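Side-chain contacts in ABC transporter substrate-binding protein (PDB 4OHN), which binds histidine and probably hands it to a membrane-bound ABC transporter for uptake into the cell: residues E90-K94 / V95-N99; D216-L219 / V220-N224; D9-S12 / K13-S16; S228-K232 / D233-Q237. One frame throughout, in Å; residues are numbered along the deposited sequence. Where two conformers were deposited one is given.

From the N terminus, interaction 3 comes first and closes the first turns of helix 11-17. Interaction 1 follows at 90-99, where the end of helix 89-92 turns into strand 96-97 beside the bound histidine. Interaction 2 forms the first turns of helix 217-232. Interaction 4 closes the turn that leads from the end of that helix into helix 235-244. All four are local and run in series; none nests in or crosses another. Interaction 2 links interactions 1 and 3. It is hydrogen-bonded to interaction 3. Its N224 bonds N99 of interaction 1, and V220 packs on F97 and S98. Interactions 1 and 4 stay about 6 Å apart at their nearest atoms.

Interaction 1: E90-K94 / V95-N99; sequences ERREK and VAFSN. With HIS (histidine), chain B.
R91 and V95 are joined through the backbone. V95 N donates to R91 O at 2.9 Å, and K94 N shares that acceptor as the helix end turns into the strand. Two waters add bridges. One joins R92 NH1 to F97 O, and the other joins R92 O to V95 O.

R91 makes the contact with the ligand. Its chain is extended from CG to NE and carries the guanidinium edge-on to the carboxylate of the bound histidine. R91 NH1 donates to O of the ligand at 2.8 Å. R91 NH2 donates to its OXT at 2.9 Å, along a nearly straight bond of 174°. These paired bonds hold the two groups against rotation. S86 O also takes a bond from NH1.

F97 supplies the packing. Its ring presents its edge to the arginine chains, with F97 CZ 3.8 Å from R91 CB. R92 CG lies 3.8 Å from F97 CD1. The R92 guanidinium passes one face over F97 CD1, its plane turned 62° from the ring. The ring of Y85, outside the two segments, also meets F97.

An arginine clamping the ligand carboxylate is characteristic of the amino-acid pocket in family 3 solute-binding proteins.

Interaction 2: D216-L219 / V220-N224; sequences DTTL and VKKIN
T218 and K222 share the shortest backbone bond across this helical turn: K222 N donates to T218 O at 2.9 Å. I223 N follows with a bond of 3.0 Å to L219 O, and K221 N with one of 3.2 Å to T217 O. The first bond of the series, V220 N to D216 O, is weak at 3.3 Å. D216 holds the N-cap position, but its carboxylate makes no capping bond. It turns instead to Y14 OH and N10 N. T218 OG1 is likewise bonded to D9 OD2. A water also gives T218 OG1 a bond of 2.8 Å and reaches K221 NZ in one of two conformers, so that bridge is doubtful.

Packing surrounds the backbone bonds. I223 sets CG1 opposite its carbonyl carbon (chi1 -67°), which leads the branch back along the helix to lie 3.4 Å from L219 O. Its CD1 then meets L219 CD1 at 4.2 Å. K222 CG lies 3.4 Å from T218 O; beyond it the chain bends at chi2.

W11 and Y14 of helix 11-17 pack on L219, and W11 also touches T218 and K222. L219 and I223 both rest on L80 of strand 80-81. V220 and I223 face strand 206-212 through S212 and V210.

Interaction 3: D9-S12 / K13-S16; sequences DNWS and KYQS
N10 and W11 meet K13, Y14 and Q15 in the opening turns of helix 11-17, a surface contact near the N terminus. The backbone sets the turn. Y14 N donates to N10 O at 3.2 Å, and K13 N makes a weak bond to the same oxygen. Q15 N donates to W11 O at 2.9 Å. S16 N closes the next step on S12 O at 3.0 Å. S16 OG also bonds S12 O in the conformer given, but a second conformer makes this less certain.

The Y14 ring folds back over the start of the helix. N10 O sits 3.3 Å above one face, toward the rim. Y14 OH comes 3.5 Å from N10 CB, and its bonding partner is D216.

W11 and Q15 run side by side. Q15 CB lies over one face of the indole, 3.8 Å above its plane. The Q15 chain then bends at chi2 (71°), and the chi3 rotation leaves the amide almost upright to the ring, 84° between planes. A water at the indole edge accepts from W11 NE1 at 2.9 Å and donates to Q15 OE1. Q15 NE2 bonds Y55 O, and the Y55 ring meets W11 edge-to-face.

N10 fills the N-cap position without a side-chain cap. The spacing is that of successive i to i+4 contacts in a short helix, here one laid against helix 217-232.

Interaction 4: S228-K232 / D233-Q237; sequences SSLYK and DGKFQ
L230 O receives a bond from F236 N, six residues on, at 3.1 Å. The donor comes from well above the carbonyl plane. This long reach closes the turn between helix 217-232 and helix 235-244. An Asx turn forms inside it: D233 OD1 accepts from K235 N at 3.0 Å. D233 places CG between its backbone N and carbonyl carbon (chi1 67°), which brings the carboxylate over the start of the second helix. G234 sits between these two residues with phi of 94°. That positive value lets the chain leave the first helix and enter the next.

The first helix still grips D233. D233 N donates to S229 O at 2.9 Å, and K232 N shares that acceptor. D233 OD2 forms a salt bridge with K54. Two waters stitch the other side of the turn. One donates to L230 O at 2.8 Å and accepts from Q237 N at 3.0 Å. The second links Y231 O to Q237 NE2.

Carbon contacts join the two helices. L230 runs alongside K235, with L230 CD2 3.8 Å from K235 CB. L230 and F236 both pack on L47 of helix 43-53. Y231 and F236 form an edge-to-face pair, their centroids 4.8 Å apart and their planes at 61°. Y231 brings its edge to the F236 face, with Y231 CE1 over the centre of the ring and 3.5 Å from F236 CD1.

Interaction 1: E90-K94 / V95-N99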
loop_
_atom_site.group_PDB
_atom_site.type_symbol
_atom_site.label_atom_id
_atom_site.label_comp_id
_atom_site.label_asym_id
_atom_site.label_seq_id
_atom_site.Cartn_x
_atom_site.Cartn_y
_atom_site.Cartn_z
ATOM N N GLU A 90 -8.230 4.521 -11.945
ATOM C CA GLU A 90 -8.959 5.580 -11.262
ATOM C C GLU A 90 -7.983 6.622 -10.710
ATOM O O GLU A 90 -8.173 7.822 -10.889
ATOM C CB GLU A 90 -9.792 4.958 -10.136
ATOM C CG GLU A 90 -10.798 5.856 -9.440
ATOM C CD GLU A 90 -11.594 5.098 -8.373
ATOM O OE1 GLU A 90 -12.192 4.043 -8.690
ATOM O OE2 GLU A 90 -11.609 5.546 -7.208
ATOM N N ARG A 91 -6.913 6.170 -10.064
ATOM C CA ARG A 91 -5.969 7.101 -9.470
ATOM C C ARG A 91 -5.163 7.874 -10.516
ATOM O O ARG A 91 -4.753 9.005 -10.264
ATOM C CB ARG A 91 -5.038 6.364 -8.517
ATOM C CG ARG A 91 -5.765 5.946 -7.264
ATOM C CD ARG A 91 -4.957 5.037 -6.388
ATOM N NE ARG A 91 -5.601 4.853 -5.093
ATOM C CZ ARG A 91 -5.202 3.982 -4.175
ATOM N NH1 ARG A 91 -4.178 3.180 -4.420
ATOM N NH2 ARG A 91 -5.840 3.927 -3.019
ATOM N N ARG A 92 -4.954 7.267 -11.678
ATOM C CA ARG A 92 -4.240 7.946 -12.765
ATOM C C ARG A 92 -5.001 9.167 -13.287
ATOM O O ARG A 92 -4.418 10.026 -13.950
ATOM C CB ARG A 92 -3.941 6.968 -13.900
ATOM C CG ARG A 92 -2.801 6.018 -13.580
ATOM C CD ARG A 92 -2.513 5.058 -14.727
ATOM N NE ARG A 92 -1.596 3.993 -14.330
ATOM C CZ ARG A 92 -0.272 4.130 -14.231
ATOM N NH1 ARG A 92 0.319 5.290 -14.482
ATOM N NH2 ARG A 92 0.465 3.099 -13.867
ATOM N N GLU A 93 -6.291 9.264 -12.980
ATOM C CA GLU A 93 -7.050 10.466 -13.339
ATOM C C GLU A 93 -6.662 11.648 -12.442
ATOM O O GLU A 93 -6.939 12.791 -12.775
ATOM C CB GLU A 93 -8.556 10.210 -13.222
ATOM C CG GLU A 93 -9.056 9.074 -14.094
ATOM C CD GLU A 93 -8.867 9.347 -15.575
ATOM O OE1 GLU A 93 -9.212 10.461 -16.027
ATOM O OE2 GLU A 93 -8.366 8.451 -16.287
ATOM N N LYS A 94 -6.012 11.370 -11.310
ATOM C CA LYS A 94 -5.802 12.383 -10.270
ATOM C C LYS A 94 -4.327 12.656 -9.940
ATOM O O LYS A 94 -3.972 13.763 -9.540
ATOM C CB LYS A 94 -6.534 11.949 -8.994
ATOM C CG LYS A 94 -8.022 11.633 -9.245
ATOM C CD LYS A 94 -8.793 11.328 -7.964
ATOM C CE LYS A 94 -9.063 12.601 -7.164
ATOM N NZ LYS A 94 -9.558 12.340 -5.778
ATOM N N VAL A 95 -3.482 11.647 -10.120
ATOM C CA VAL A 95 -2.061 11.741 -9.786
ATOM C C VAL A 95 -1.216 11.100 -10.883
ATOM O O VAL A 95 -1.729 10.360 -11.721
ATOM C CB VAL A 95 -1.732 11.053 -8.427
ATOM C CG1 VAL A 95 -2.642 11.555 -7.327
ATOM C CG2 VAL A 95 -1.848 9.546 -8.538
ATOM N N ALA A 96 0.080 11.371 -10.849
ATOM C CA ALA A 96 1.049 10.705 -11.717
ATOM C C ALA A 96 1.747 9.606 -10.936
ATOM O O ALA A 96 1.839 9.673 -9.708
ATOM C CB ALA A 96 2.066 11.689 -12.249
ATOM N N PHE A 97 2.230 8.594 -11.642
ATOM C CA PHE A 97 2.952 7.490 -11.034
ATOM C C PHE A 97 4.332 7.279 -11.640
ATOM O O PHE A 97 4.533 7.405 -12.839
ATOM C CB PHE A 97 2.165 6.176 -11.158
ATOM C CG PHE A 97 0.952 6.096 -10.266
ATOM C CD1 PHE A 97 -0.302 6.327 -10.777
ATOM C CD2 PHE A 97 1.072 5.761 -8.937
ATOM C CE1 PHE A 97 -1.429 6.243 -9.957
ATOM C CE2 PHE A 97 -0.046 5.683 -8.109
ATOM C CZ PHE A 97 -1.299 5.909 -8.627
ATOM N N SER A 98 5.262 6.914 -10.766
ATOM C CA SER A 98 6.519 6.293 -11.189
ATOM C C SER A 98 6.229 4.964 -11.878
ATOM O O SER A 98 5.104 4.460 -11.882
ATOM C CB SER A 98 7.424 6.028 -9.988
ATOM O OG SER A 98 6.905 4.978 -9.174
ATOM N N ASN A 99 7.266 4.377 -12.452
ATOM C CA ASN A 99 7.215 2.973 -12.813
ATOM C C ASN A 99 6.843 2.154 -11.565
ATOM O O ASN A 99 7.167 2.515 -10.434
ATOM C CB ASN A 99 8.563 2.493 -13.362
ATOM C CG ASN A 99 8.818 2.953 -14.752
ATOM O OD1 ASN A 99 7.926 3.384 -15.455
ATOM N ND2 ASN A 99 10.046 2.816 -15.187
HETATM N N HIS B . -2.572 -0.779 -1.576
HETATM C CA HIS B . -3.755 -0.109 -0.981
HETATM C C HIS B . -3.896 1.301 -1.510
HETATM O O HIS B . -3.032 1.748 -2.297
HETATM C CB HIS B . -3.761 -0.180 0.564
HETATM C CG HIS B . -2.849 0.760 1.297
HETATM N ND1 HIS B . -3.229 1.324 2.504
HETATM C CD2 HIS B . -1.572 1.163 1.086
HETATM C CE1 HIS B . -2.238 2.055 2.978
HETATM N NE2 HIS B . -1.217 1.969 2.141
HETATM O OXT HIS B . -4.895 1.952 -1.137
HETATM O O HOH W 1 3.115 5.666 -14.742
HETATM O O HOH W 2 -1.478 10.056 -14.383
#

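Interaction 2: D216-L219 / V220-N224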
loop_
_atom_site.group_PDB
_atom_site.type_symbol
_atom_site.label_atom_id
_atom_site.label_comp_id
_atom_site.label_asym_id
_atom_site.label_seq_id
_atom_site.Cartn_x
_atom_site.Cartn_y
_atom_site.Cartn_z
ATOM N N ASP A 216 4.595 17.336 -11.376
ATOM C CA ASP A 216 5.941 17.018 -10.897
ATOM C C ASP A 216 6.636 15.952 -11.784
ATOM O O ASP A 216 7.065 14.873 -11.313
ATOM C CB ASP A 216 5.869 16.601 -9.425
ATOM C CG ASP A 216 6.529 17.595 -8.474
ATOM O OD1 ASP A 216 7.480 18.304 -8.861
ATOM O OD2 ASP A 216 6.133 17.636 -7.281
ATOM N N THR A 217 6.772 16.277 -13.070
ATOM C CA THR A 217 7.220 15.301 -14.055
ATOM C C THR A 217 8.699 14.961 -13.916
ATOM O O THR A 217 9.109 13.813 -14.118
ATOM C CB THR A 217 6.919 15.777 -15.487
ATOM O OG1 THR A 217 7.498 17.071 -15.679
ATOM C CG2 THR A 217 5.431 15.879 -15.716
ATOM N N THR A 218 9.512 15.937 -13.559
ATOM C CA THR A 218 10.934 15.685 -13.416
ATOM C C THR A 218 11.196 14.760 -12.222
ATOM O O THR A 218 11.987 13.831 -12.308
ATOM C CB THR A 218 11.697 16.987 -13.251
ATOM O OG1 THR A 218 11.508 17.779 -14.421
ATOM C CG2 THR A 218 13.172 16.730 -13.097
ATOM N N LEU A 219 10.529 15.020 -11.108
ATOM C CA LEU A 219 10.600 14.168 -9.924
ATOM C C LEU A 219 10.320 12.699 -10.258
ATOM O O LEU A 219 11.050 11.811 -9.824
ATOM C CB LEU A 219 9.616 14.713 -8.881
ATOM C CG LEU A 219 9.397 13.866 -7.641
ATOM C CD1 LEU A 219 10.703 13.645 -6.877
ATOM C CD2 LEU A 219 8.355 14.519 -6.768
ATOM N N VAL A 220 9.294 12.438 -11.063
ATOM C CA VAL A 220 8.963 11.069 -11.441
ATOM C C VAL A 220 10.110 10.422 -12.229
ATOM O O VAL A 220 10.483 9.267 -11.969
ATOM C CB VAL A 220 7.638 11.031 -12.211
ATOM C CG1 VAL A 220 7.446 9.671 -12.904
ATOM C CG2 VAL A 220 6.482 11.317 -11.259
ATOM N N LYS A 221 10.680 11.154 -13.175
ATOM C CA LYS A 221 11.839 10.665 -13.921
ATOM C C LYS A 221 12.999 10.344 -13.001
ATOM O O LYS A 221 13.666 9.327 -13.162
ATOM C CB LYS A 221 12.303 11.686 -14.956
ATOM C CG LYS A 221 11.320 11.918 -16.051
ATOM C CD LYS A 221 11.884 12.840 -17.112
ATOM C CE LYS A 221 10.856 13.133 -18.182
ATOM N NZ LYS A 221 9.879 14.154 -17.722
ATOM N N LYS A 222 13.256 11.214 -12.036
ATOM C CA LYS A 222 14.355 10.989 -11.097
ATOM C C LYS A 222 14.141 9.752 -10.230
ATOM O O LYS A 222 15.099 9.034 -9.903
ATOM C CB LYS A 222 14.612 12.233 -10.245
ATOM C CG LYS A 222 15.076 13.419 -11.064
ATOM C CD LYS A 222 16.313 13.098 -11.909
ATOM C CE LYS A 222 16.910 14.335 -12.548
ATOM N NZ LYS A 222 17.911 13.954 -13.588
ATOM N N ILE A 223 12.905 9.476 -9.841
ATOM C CA ILE A 223 12.617 8.254 -9.100
ATOM C C ILE A 223 12.896 7.067 -10.025
ATOM O O ILE A 223 13.574 6.110 -9.638
ATOM C CB ILE A 223 11.162 8.244 -8.597
ATOM C CG1 ILE A 223 10.964 9.338 -7.552
ATOM C CG2 ILE A 223 10.795 6.863 -8.067
ATOM C CD1 ILE A 223 9.504 9.617 -7.249
ATOM N N ASN A 224 12.400 7.108 -11.255
ATOM C CA ASN A 224 12.610 5.986 -12.180
ATOM C C ASN A 224 14.087 5.746 -12.477
ATOM O O ASN A 224 14.539 4.585 -12.533
ATOM C CB ASN A 224 11.848 6.232 -13.473
ATOM C CG ASN A 224 10.342 6.140 -13.313
ATOM O OD1 ASN A 224 9.835 5.485 -12.387
ATOM N ND2 ASN A 224 9.603 6.791 -14.204
HETATM O O HOH W 3 11.977 16.282 -16.793
#

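Interaction 3: D9-S12 / K13-S16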
loop_
_atom_site.group_PDB
_atom_site.type_symbol
_atom_site.label_atom_id
_atom_site.label_comp_id
_atom_site.label_asym_id
_atom_site.label_seq_id
_atom_site.Cartn_x
_atom_site.Cartn_y
_atom_site.Cartn_z
ATOM N N ASP A 9 6.430 21.940 -11.551
ATOM C CA ASP A 9 7.553 20.994 -11.694
ATOM C C ASP A 9 8.672 21.379 -10.707
ATOM O O ASP A 9 9.616 22.090 -11.083
ATOM C CB ASP A 9 8.045 21.011 -13.158
ATOM C CG ASP A 9 8.885 19.771 -13.558
ATOM O OD1 ASP A 9 8.837 18.728 -12.888
ATOM O OD2 ASP A 9 9.583 19.824 -14.593
ATOM N N ASN A 10 8.563 20.897 -9.462
ATOM C CA ASN A 10 9.302 21.399 -8.312
ATOM C C ASN A 10 10.613 20.711 -8.027
ATOM O O ASN A 10 11.192 20.909 -6.959
ATOM C CB ASN A 10 8.437 21.282 -7.050
ATOM C CG ASN A 10 7.212 22.164 -7.085
ATOM O OD1 ASN A 10 7.150 23.130 -7.837
ATOM N ND2 ASN A 10 6.231 21.840 -6.248
ATOM N N TRP A 11 11.094 19.903 -8.969
ATOM C CA TRP A 11 12.352 19.198 -8.772
ATOM C C TRP A 11 13.468 20.106 -8.254
ATOM O O TRP A 11 14.172 19.750 -7.317
ATOM C CB TRP A 11 12.819 18.470 -10.057
ATOM C CG TRP A 11 14.163 17.875 -9.828
ATOM C CD1 TRP A 11 15.360 18.342 -10.289
ATOM C CD2 TRP A 11 14.468 16.741 -9.009
ATOM N NE1 TRP A 11 16.382 17.570 -9.813
ATOM C CE2 TRP A 11 15.864 16.580 -9.020
ATOM C CE3 TRP A 11 13.691 15.846 -8.270
ATOM C CZ2 TRP A 11 16.497 15.554 -8.322
ATOM C CZ3 TRP A 11 14.317 14.844 -7.576
ATOM C CH2 TRP A 11 15.710 14.700 -7.610
ATOM N N SER A 12 13.620 21.272 -8.855
ATOM C CA SER A 12 14.724 22.145 -8.478
ATOM C C SER A 12 14.632 22.561 -7.010
ATOM O O SER A 12 15.658 22.741 -6.358
ATOM C CB SER A 12 14.828 23.379 -9.390
ATOM O OG SER A 12 13.727 24.248 -9.222
ATOM N N LYS A 13 13.412 22.692 -6.496
ATOM C CA LYS A 13 13.199 23.009 -5.087
ATOM C C LYS A 13 13.609 21.839 -4.188
ATOM O O LYS A 13 14.306 22.046 -3.193
ATOM C CB LYS A 13 11.730 23.368 -4.834
ATOM C CG LYS A 13 11.327 23.470 -3.359
ATOM C CD LYS A 13 9.811 23.545 -3.207
ATOM C CE LYS A 13 9.372 23.185 -1.796
ATOM N NZ LYS A 13 7.891 23.202 -1.654
ATOM N N TYR A 14 13.173 20.620 -4.511
ATOM C CA TYR A 14 13.547 19.473 -3.681
ATOM C C TYR A 14 15.060 19.329 -3.658
ATOM O O TYR A 14 15.667 19.081 -2.617
ATOM C CB TYR A 14 12.920 18.166 -4.182
ATOM C CG TYR A 14 11.435 18.258 -4.438
ATOM C CD1 TYR A 14 10.583 18.779 -3.484
ATOM C CD2 TYR A 14 10.893 17.842 -5.653
ATOM C CE1 TYR A 14 9.243 18.886 -3.729
ATOM C CE2 TYR A 14 9.557 17.941 -5.911
ATOM C CZ TYR A 14 8.732 18.460 -4.942
ATOM O OH TYR A 14 7.379 18.559 -5.160
ATOM N N GLN A 15 15.669 19.492 -4.829
ATOM C CA GLN A 15 17.103 19.348 -4.967
ATOM C C GLN A 15 17.870 20.421 -4.181
ATOM O O GLN A 15 18.865 20.111 -3.525
ATOM C CB GLN A 15 17.481 19.352 -6.454
ATOM C CG GLN A 15 18.971 19.227 -6.742
ATOM C CD GLN A 15 19.508 17.848 -6.446
ATOM O OE1 GLN A 15 19.617 17.004 -7.340
ATOM N NE2 GLN A 15 19.852 17.606 -5.191
ATOM N N SER A 16 17.427 21.676 -4.242
ATOM C CA SER A 16 18.138 22.754 -3.558
ATOM C C SER A 16 17.884 22.752 -2.051
ATOM O O SER A 16 18.768 23.105 -1.271
ATOM C CB SER A 16 17.791 24.121 -4.164
ATOM O OG SER A 16 16.408 24.400 -4.067
HETATM O O HOH W 4 19.220 18.104 -10.148
#

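Interaction 4: S228-K232 / D233-Q237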
loop_
_atom_site.group_PDB
_atom_site.type_symbol
_atom_site.label_atom_id
_atom_site.label_comp_id
_atom_site.label_asym_id
_atom_site.label_seq_id
_atom_site.Cartn_x
_atom_site.Cartn_y
_atom_site.Cartn_z
ATOM N N SER A 228 16.587 2.346 -11.687
ATOM C CA SER A 228 17.513 1.649 -12.588
ATOM C C SER A 228 18.860 1.361 -11.934
ATOM O O SER A 228 19.423 0.274 -12.118
ATOM C CB SER A 228 17.728 2.447 -13.871
ATOM O OG SER A 228 16.518 2.569 -14.592
ATOM N N SER A 229 19.374 2.299 -11.147
ATOM C CA SER A 229 20.632 2.090 -10.432
ATOM C C SER A 229 20.451 1.039 -9.355
ATOM O O SER A 229 21.293 0.172 -9.208
ATOM C CB SER A 229 21.121 3.404 -9.757
ATOM O OG SER A 229 21.883 4.223 -10.617
ATOM N N LEU A 230 19.358 1.138 -8.590
ATOM C CA LEU A 230 19.171 0.274 -7.429
ATOM C C LEU A 230 18.964 -1.180 -7.834
ATOM O O LEU A 230 19.326 -2.079 -7.078
ATOM C CB LEU A 230 18.010 0.770 -6.558
ATOM C CG LEU A 230 18.242 2.164 -5.963
ATOM C CD1 LEU A 230 16.985 2.692 -5.325
ATOM C CD2 LEU A 230 19.327 2.144 -4.944
ATOM N N TYR A 231 18.437 -1.419 -9.024
ATOM C CA TYR A 231 18.283 -2.786 -9.515
ATOM C C TYR A 231 19.616 -3.473 -9.777
ATOM O O TYR A 231 19.738 -4.688 -9.676
ATOM C CB TYR A 231 17.444 -2.828 -10.803
ATOM C CG TYR A 231 15.976 -2.530 -10.599
ATOM C CD1 TYR A 231 15.280 -3.066 -9.528
ATOM C CD2 TYR A 231 15.283 -1.718 -11.479
ATOM C CE1 TYR A 231 13.932 -2.806 -9.334
ATOM C CE2 TYR A 231 13.930 -1.440 -11.283
ATOM C CZ TYR A 231 13.272 -1.994 -10.213
ATOM O OH TYR A 231 11.926 -1.749 -9.994
ATOM N N LYS A 232 20.619 -2.718 -10.182
ATOM C CA LYS A 232 21.906 -3.309 -10.515
ATOM C C LYS A 232 22.970 -3.133 -9.460
ATOM O O LYS A 232 23.972 -3.820 -9.524
ATOM C CB LYS A 232 22.404 -2.806 -11.857
ATOM C CG LYS A 232 22.610 -1.299 -11.913
ATOM C CD LYS A 232 23.142 -0.870 -13.273
ATOM C CE LYS A 232 22.927 0.629 -13.455
ATOM N NZ LYS A 232 23.438 1.121 -14.767
ATOM N N ASP A 233 22.783 -2.237 -8.491
ATOM C CA ASP A 233 23.820 -2.047 -7.479
ATOM C C ASP A 233 23.686 -2.936 -6.248
ATOM O O ASP A 233 24.466 -2.805 -5.295
ATOM C CB ASP A 233 24.002 -0.563 -7.086
ATOM C CG ASP A 233 22.819 0.024 -6.375
ATOM O OD1 ASP A 233 21.943 -0.714 -5.872
ATOM O OD2 ASP A 233 22.753 1.285 -6.325
ATOM N N GLY A 234 22.696 -3.820 -6.273
ATOM C CA GLY A 234 22.467 -4.750 -5.180
ATOM C C GLY A 234 21.463 -4.270 -4.149
ATOM O O GLY A 234 20.952 -5.075 -3.352
ATOM N N LYS A 235 21.157 -2.980 -4.143
ATOM C CA LYS A 235 20.367 -2.434 -3.061
ATOM C C LYS A 235 18.898 -2.861 -3.130
ATOM O O LYS A 235 18.301 -3.203 -2.103
ATOM C CB LYS A 235 20.495 -0.911 -3.046
ATOM C CG LYS A 235 19.825 -0.235 -1.861
ATOM C CD LYS A 235 20.365 -0.748 -0.535
ATOM C CE LYS A 235 20.983 0.344 0.304
ATOM N NZ LYS A 235 21.584 -0.238 1.542
ATOM N N PHE A 236 18.294 -2.860 -4.307
ATOM C CA PHE A 236 16.909 -3.292 -4.389
ATOM C C PHE A 236 16.767 -4.726 -3.895
ATOM O O PHE A 236 15.857 -5.055 -3.117
ATOM C CB PHE A 236 16.355 -3.163 -5.815
ATOM C CG PHE A 236 14.877 -3.395 -5.899
ATOM C CD1 PHE A 236 13.995 -2.340 -5.825
ATOM C CD2 PHE A 236 14.380 -4.676 -6.002
ATOM C CE1 PHE A 236 12.634 -2.551 -5.887
ATOM C CE2 PHE A 236 13.008 -4.882 -6.059
ATOM C CZ PHE A 236 12.153 -3.810 -5.993
ATOM N N GLN A 237 17.679 -5.589 -4.316
ATOM C CA GLN A 237 17.648 -6.975 -3.888
ATOM C C GLN A 237 17.845 -7.128 -2.389
ATOM O O GLN A 237 17.177 -7.951 -1.749
ATOM C CB GLN A 237 18.711 -7.787 -4.631
ATOM C CG GLN A 237 18.363 -8.039 -6.079
ATOM C CD GLN A 237 16.958 -8.555 -6.251
ATOM O OE1 GLN A 237 16.535 -9.485 -5.567
ATOM N NE2 GLN A 237 16.211 -7.930 -7.142
HETATM O O HOH W 5 19.592 -4.854 -6.493
HETATM O O HOH W 6 17.371 -6.167 -9.060
#